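Local coordinates for probable amino acid aminotransferase (Mycobacterium tuberculosis, PDB 6Q1S), which is a probable amino acid aminotransferase of the class IV family that binds 4'-deoxy-4'-aminopyridoxal-5'-phosphate between the two halves of its fold, at residues A137-K151 and T207-T219. Numbering follows the deposited sequence.
With PMP (4'-deoxy-4'-aminopyridoxal-5'-phosphate), chain G.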
loop_
_atom_site.group_PDB
_atom_site.type_symbol
_atom_site.label_atom_id
_atom_site.label_comp_id
_atom_site.label_asym_id
_atom_site.label_seq_id
_atom_site.Cartn_x
_atom_site.Cartn_y
_atom_site.Cartn_z
ATOM N N ALA B 137 -18.503 -4.008 5.501
ATOM C CA ALA B 137 -19.101 -3.667 4.215
ATOM C C ALA B 137 -19.346 -2.170 4.056
ATOM O O ALA B 137 -19.452 -1.691 2.922
ATOM C CB ALA B 137 -20.411 -4.434 4.034
ATOM N N ASP B 138 -19.463 -1.427 5.156
ATOM C CA ASP B 138 -19.672 0.015 5.100
ATOM C C ASP B 138 -18.412 0.806 4.770
ATOM O O ASP B 138 -18.496 2.027 4.606
ATOM C CB ASP B 138 -20.208 0.510 6.451
ATOM C CG ASP B 138 -19.271 0.182 7.615
ATOM O OD1 ASP B 138 -18.070 -0.077 7.378
ATOM O OD2 ASP B 138 -19.733 0.185 8.775
ATOM N N GLY B 139 -17.260 0.146 4.642
ATOM C CA GLY B 139 -15.999 0.868 4.595
ATOM C C GLY B 139 -15.761 1.713 3.359
ATOM O O GLY B 139 -15.008 2.690 3.416
ATOM N N GLY B 140 -16.383 1.366 2.233
ATOM C CA GLY B 140 -16.078 2.083 1.004
ATOM C C GLY B 140 -16.595 3.510 0.989
ATOM O O GLY B 140 -15.863 4.445 0.651
ATOM N N ASP B 141 -17.856 3.703 1.366
ATOM C CA ASP B 141 -18.469 5.025 1.334
ATOM C C ASP B 141 -18.450 5.742 2.678
ATOM O O ASP B 141 -18.275 6.964 2.715
ATOM C CB ASP B 141 -19.902 4.918 0.810
ATOM C CG ASP B 141 -19.949 4.551 -0.662
ATOM O OD1 ASP B 141 -20.177 5.449 -1.500
ATOM O OD2 ASP B 141 -19.712 3.368 -0.982
ATOM N N ALA B 142 -18.622 5.019 3.787
ATOM C CA ALA B 142 -18.633 5.670 5.092
ATOM C C ALA B 142 -17.244 6.121 5.517
ATOM O O ALA B 142 -17.125 7.053 6.320
ATOM C CB ALA B 142 -19.219 4.735 6.149
ATOM N N MET B 143 -16.197 5.493 4.989
ATOM C CA MET B 143 -14.812 5.816 5.325
ATOM C C MET B 143 -14.074 6.059 4.017
ATOM O O MET B 143 -13.314 5.204 3.542
ATOM C CB MET B 143 -14.175 4.706 6.164
ATOM C CG MET B 143 -15.075 4.230 7.305
ATOM S SD MET B 143 -14.411 2.938 8.377
ATOM C CE MET B 143 -13.759 1.785 7.183
ATOM N N PRO B 144 -14.273 7.232 3.405
ATOM C CA PRO B 144 -13.604 7.519 2.128
ATOM C C PRO B 144 -12.109 7.724 2.259
ATOM O O PRO B 144 -11.394 7.576 1.260
ATOM C CB PRO B 144 -14.300 8.798 1.647
ATOM C CG PRO B 144 -14.757 9.462 2.903
ATOM C CD PRO B 144 -15.129 8.347 3.846
ATOM N N TRP B 145 -11.611 8.050 3.455
ATOM C CA TRP B 145 -10.180 8.271 3.622
ATOM C C TRP B 145 -9.372 7.005 3.384
ATOM O O TRP B 145 -8.166 7.094 3.129
ATOM C CB TRP B 145 -9.892 8.809 5.023
ATOM C CG TRP B 145 -10.596 8.043 6.102
ATOM C CD1 TRP B 145 -10.150 6.919 6.736
ATOM C CD2 TRP B 145 -11.873 8.347 6.675
ATOM N NE1 TRP B 145 -11.073 6.502 7.665
ATOM C CE2 TRP B 145 -12.140 7.362 7.647
ATOM C CE3 TRP B 145 -12.816 9.354 6.459
ATOM C CZ2 TRP B 145 -13.308 7.357 8.402
ATOM C CZ3 TRP B 145 -13.977 9.347 7.209
ATOM C CH2 TRP B 145 -14.213 8.354 8.168
ATOM N N LEU B 146 -10.000 5.832 3.468
ATOM C CA LEU B 146 -9.310 4.586 3.167
ATOM C C LEU B 146 -9.226 4.296 1.675
ATOM O O LEU B 146 -8.570 3.319 1.297
ATOM C CB LEU B 146 -9.985 3.414 3.880
ATOM C CG LEU B 146 -10.009 3.485 5.407
ATOM C CD1 LEU B 146 -10.542 2.185 5.967
ATOM C CD2 LEU B 146 -8.627 3.776 5.964
ATOM N N ILE B 147 -9.874 5.112 0.836
ATOM C CA ILE B 147 -9.817 5.061 -0.629
ATOM C C ILE B 147 -9.813 3.629 -1.153
ATOM O O ILE B 147 -9.055 3.291 -2.069
ATOM C CB ILE B 147 -8.608 5.856 -1.176
ATOM C CG1 ILE B 147 -7.275 5.348 -0.616
ATOM C CG2 ILE B 147 -8.769 7.339 -0.873
ATOM C CD1 ILE B 147 -6.134 5.401 -1.590
ATOM N N ALA B 148 -10.677 2.780 -0.588
ATOM C CA ALA B 148 -10.695 1.371 -0.961
ATOM C C ALA B 148 -11.124 1.137 -2.404
ATOM O O ALA B 148 -10.878 0.052 -2.939
ATOM C CB ALA B 148 -11.615 0.591 -0.022
ATOM N N SER B 149 -11.751 2.119 -3.047
ATOM C CA SER B 149 -12.154 1.985 -4.441
ATOM C C SER B 149 -11.089 2.467 -5.415
ATOM O O SER B 149 -11.311 2.409 -6.628
ATOM C CB SER B 149 -13.460 2.745 -4.692
ATOM O OG SER B 149 -13.278 4.140 -4.522
ATOM N N ALA B 150 -9.945 2.935 -4.921
ATOM C CA ALA B 150 -8.872 3.435 -5.767
ATOM C C ALA B 150 -7.861 2.327 -6.018
ATOM O O ALA B 150 -7.402 1.670 -5.076
ATOM C CB ALA B 150 -8.187 4.644 -5.127
ATOM N N LYS B 151 -7.513 2.125 -7.288
ATOM C CA LYS B 151 -6.504 1.145 -7.683
ATOM C C LYS B 151 -5.142 1.820 -7.609
ATOM O O LYS B 151 -4.664 2.414 -8.574
ATOM C CB LYS B 151 -6.796 0.612 -9.079
ATOM C CG LYS B 151 -6.027 -0.642 -9.438
ATOM C CD LYS B 151 -6.369 -1.100 -10.845
ATOM C CE LYS B 151 -5.441 -2.213 -11.296
ATOM N NZ LYS B 151 -5.317 -3.265 -10.250
ATOM N N THR B 207 -22.597 -10.339 -8.221
ATOM C CA THR B 207 -21.337 -9.739 -7.816
ATOM C C THR B 207 -21.623 -8.805 -6.651
ATOM O O THR B 207 -22.742 -8.291 -6.534
ATOM C CB THR B 207 -20.680 -8.973 -8.976
ATOM O OG1 THR B 207 -19.390 -8.494 -8.576
ATOM C CG2 THR B 207 -21.535 -7.793 -9.392
ATOM N N PRO B 208 -20.659 -8.603 -5.755
ATOM C CA PRO B 208 -20.897 -7.721 -4.617
ATOM C C PRO B 208 -21.201 -6.310 -5.077
ATOM O O PRO B 208 -20.747 -5.873 -6.152
ATOM C CB PRO B 208 -19.578 -7.793 -3.836
ATOM C CG PRO B 208 -19.052 -9.148 -4.156
ATOM C CD PRO B 208 -19.427 -9.393 -5.590
ATOM N N PRO B 209 -21.965 -5.557 -4.293
ATOM C CA PRO B 209 -22.393 -4.224 -4.716
ATOM C C PRO B 209 -21.250 -3.230 -4.639
ATOM O O PRO B 209 -20.298 -3.420 -3.867
ATOM C CB PRO B 209 -23.503 -3.881 -3.715
ATOM C CG PRO B 209 -23.157 -4.650 -2.498
ATOM C CD PRO B 209 -22.489 -5.915 -2.962
ATOM N N PRO B 210 -21.308 -2.150 -5.424
ATOM C CA PRO B 210 -20.144 -1.256 -5.527
ATOM C C PRO B 210 -19.892 -0.411 -4.292
ATOM O O PRO B 210 -18.759 0.053 -4.112
ATOM C CB PRO B 210 -20.494 -0.370 -6.729
ATOM C CG PRO B 210 -21.984 -0.351 -6.750
ATOM C CD PRO B 210 -22.425 -1.707 -6.278
ATOM N N TRP B 211 -20.889 -0.199 -3.432
ATOM C CA TRP B 211 -20.637 0.591 -2.235
ATOM C C TRP B 211 -19.816 -0.161 -1.198
ATOM O O TRP B 211 -19.437 0.436 -0.183
ATOM C CB TRP B 211 -21.957 1.076 -1.625
ATOM C CG TRP B 211 -22.994 0.018 -1.412
ATOM C CD1 TRP B 211 -23.130 -0.789 -0.321
ATOM C CD2 TRP B 211 -24.040 -0.351 -2.317
ATOM N NE1 TRP B 211 -24.201 -1.633 -0.487
ATOM C CE2 TRP B 211 -24.776 -1.384 -1.705
ATOM C CE3 TRP B 211 -24.426 0.094 -3.585
ATOM C CZ2 TRP B 211 -25.878 -1.979 -2.317
ATOM C CZ3 TRP B 211 -25.518 -0.500 -4.192
ATOM C CH2 TRP B 211 -26.230 -1.526 -3.559
ATOM N N TYR B 212 -19.530 -1.441 -1.424
ATOM C CA TYR B 212 -18.584 -2.152 -0.583
ATOM C C TYR B 212 -17.180 -1.572 -0.757
ATOM O O TYR B 212 -16.865 -0.987 -1.796
ATOM C CB TYR B 212 -18.566 -3.640 -0.930
ATOM C CG TYR B 212 -19.707 -4.452 -0.357
ATOM C CD1 TYR B 212 -20.799 -3.842 0.244
ATOM C CD2 TYR B 212 -19.673 -5.841 -0.398
ATOM C CE1 TYR B 212 -21.838 -4.596 0.771
ATOM C CE2 TYR B 212 -20.701 -6.599 0.126
ATOM C CZ TYR B 212 -21.780 -5.974 0.709
ATOM O OH TYR B 212 -22.800 -6.733 1.231
ATOM N N PRO B 213 -16.312 -1.727 0.249
ATOM C CA PRO B 213 -14.929 -1.245 0.116
ATOM C C PRO B 213 -14.105 -2.076 -0.857
ATOM O O PRO B 213 -13.127 -2.711 -0.452
ATOM C CB PRO B 213 -14.382 -1.357 1.545
ATOM C CG PRO B 213 -15.201 -2.439 2.169
ATOM C CD PRO B 213 -16.575 -2.287 1.588
ATOM N N ILE B 214 -14.481 -2.083 -2.137
ATOM C CA ILE B 214 -13.836 -2.920 -3.142
ATOM C C ILE B 214 -13.620 -2.102 -4.409
ATOM O O ILE B 214 -14.153 -1.003 -4.569
ATOM C CB ILE B 214 -14.655 -4.189 -3.465
ATOM C CG1 ILE B 214 -16.007 -3.816 -4.072
ATOM C CG2 ILE B 214 -14.853 -5.038 -2.219
ATOM C CD1 ILE B 214 -16.807 -5.011 -4.543
ATOM N N LEU B 215 -12.824 -2.661 -5.317
ATOM C CA LEU B 215 -12.626 -2.059 -6.626
ATOM C C LEU B 215 -13.755 -2.453 -7.572
ATOM O O LEU B 215 -14.308 -3.553 -7.492
ATOM C CB LEU B 215 -11.283 -2.486 -7.225
ATOM C CG LEU B 215 -9.947 -1.896 -6.748
ATOM C CD1 LEU B 215 -9.843 -0.426 -7.122
ATOM C CD2 LEU B 215 -9.700 -2.089 -5.252
ATOM N N ARG B 216 -14.085 -1.542 -8.483
ATOM C CA ARG B 216 -15.044 -1.828 -9.544
ATOM C C ARG B 216 -14.330 -2.503 -10.707
ATOM O O ARG B 216 -13.407 -1.930 -11.295
ATOM C CB ARG B 216 -15.731 -0.546 -10.009
ATOM C CG ARG B 216 -16.485 0.190 -8.921
ATOM C CD ARG B 216 -17.981 0.003 -9.102
ATOM N NE ARG B 216 -18.488 0.724 -10.267
ATOM C CZ ARG B 216 -19.044 1.930 -10.214
ATOM N NH1 ARG B 216 -19.476 2.514 -11.323
ATOM N NH2 ARG B 216 -19.172 2.552 -9.049
ATOM N N GLY B 217 -14.766 -3.710 -11.047
ATOM C CA GLY B 217 -14.099 -4.475 -12.079
ATOM C C GLY B 217 -14.492 -4.062 -13.480
ATOM O O GLY B 217 -15.671 -4.120 -13.842
ATOM N N THR B 218 -13.508 -3.625 -14.272
ATOM C CA THR B 218 -13.782 -3.297 -15.667
ATOM C C THR B 218 -14.301 -4.517 -16.414
ATOM O O THR B 218 -15.219 -4.410 -17.235
ATOM C CB THR B 218 -12.519 -2.760 -16.345
ATOM O OG1 THR B 218 -11.483 -3.746 -16.273
ATOM C CG2 THR B 218 -12.045 -1.489 -15.661
ATOM N N THR B 219 -13.725 -5.688 -16.135
ATOM C CA THR B 219 -14.175 -6.909 -16.792
ATOM C C THR B 219 -15.570 -7.307 -16.328
ATOM O O THR B 219 -16.380 -7.791 -17.126
ATOM C CB THR B 219 -13.186 -8.045 -16.533
ATOM O OG1 THR B 219 -11.846 -7.545 -16.612
ATOM C CG2 THR B 219 -13.363 -9.138 -17.575
HETATM N N1 PMP G . -10.079 -6.108 -7.438
HETATM C C2 PMP G . -8.784 -5.770 -7.232
HETATM C C2A PMP G . -8.300 -5.448 -5.842
HETATM C C3 PMP G . -7.835 -5.715 -8.374
HETATM O O3 PMP G . -6.529 -5.378 -8.193
HETATM C C4 PMP G . -8.365 -6.041 -9.716
HETATM C C4A PMP G . -7.481 -6.014 -10.941
HETATM N N4A PMP G . -6.404 -7.008 -10.790
HETATM C C5 PMP G . -9.802 -6.395 -9.807
HETATM C C6 PMP G . -10.577 -6.406 -8.651
HETATM C C5A PMP G . -10.416 -6.738 -11.146
HETATM O O4P PMP G . -10.416 -5.581 -11.981
HETATM P P PMP G . -10.280 -5.722 -13.579
HETATM O O1P PMP G . -8.964 -6.395 -13.889
HETATM O O2P PMP G . -11.428 -6.558 -14.093
HETATM O O3P PMP G . -10.317 -4.348 -14.202
#
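Pro213 and Leu215 reach across to segment 137-151 and give most of what segment 207-219 buries in a contact that has no direct hydrogen bond between the two, a worked example of loops joined by shape and a shared PMP. In the packing, Pro213 CB meets Ala148 CB as an apolar pair at 3.7 Å and lies 3.4 Å from Gly140 N, while Gly140 CA passes close to Trp211 O with no side chain in the way. Pro213 centres an inverse gamma turn, with Ile214 N bonded to Tyr212 O. Ala137 CB makes a CH-pi contact over one face of the Tyr212 ring, 4.0 Å from its centroid; Pro209 CG covers the opposite face. Leu215 forks between protein and ligand: CD1 touches Ser149 O and Lys151 CB, and CD2 lies 3.4 Å from Ala148 O and 3.7 Å from PMP C2A.

Both segments belong to the PMP site of a class IV aminotransferase fold, with Gly217 at the N-cap of helix 218-229. The helix start grips the phosphate: Thr218 and Thr219 each give a backbone N-H and a hydroxyl, Thr219 OG1 at 2.7 Å from PMP O2P. Lys151 extends with CG anti to the backbone N (chi1 -165°) and bends only at chi4, which brings NZ to a weak hydrogen bond with PMP O3 at 3.2 Å. Tyr155 OH also hydrogen-bonds PMP.

Asp141 OD2 and Trp211 O, both acceptors, approach to 3.1 Å without a hydrogen bond; Ser149 CA points a C-H at Ile214 O. Outside the segments, Glu184 accepts from Leu215 N.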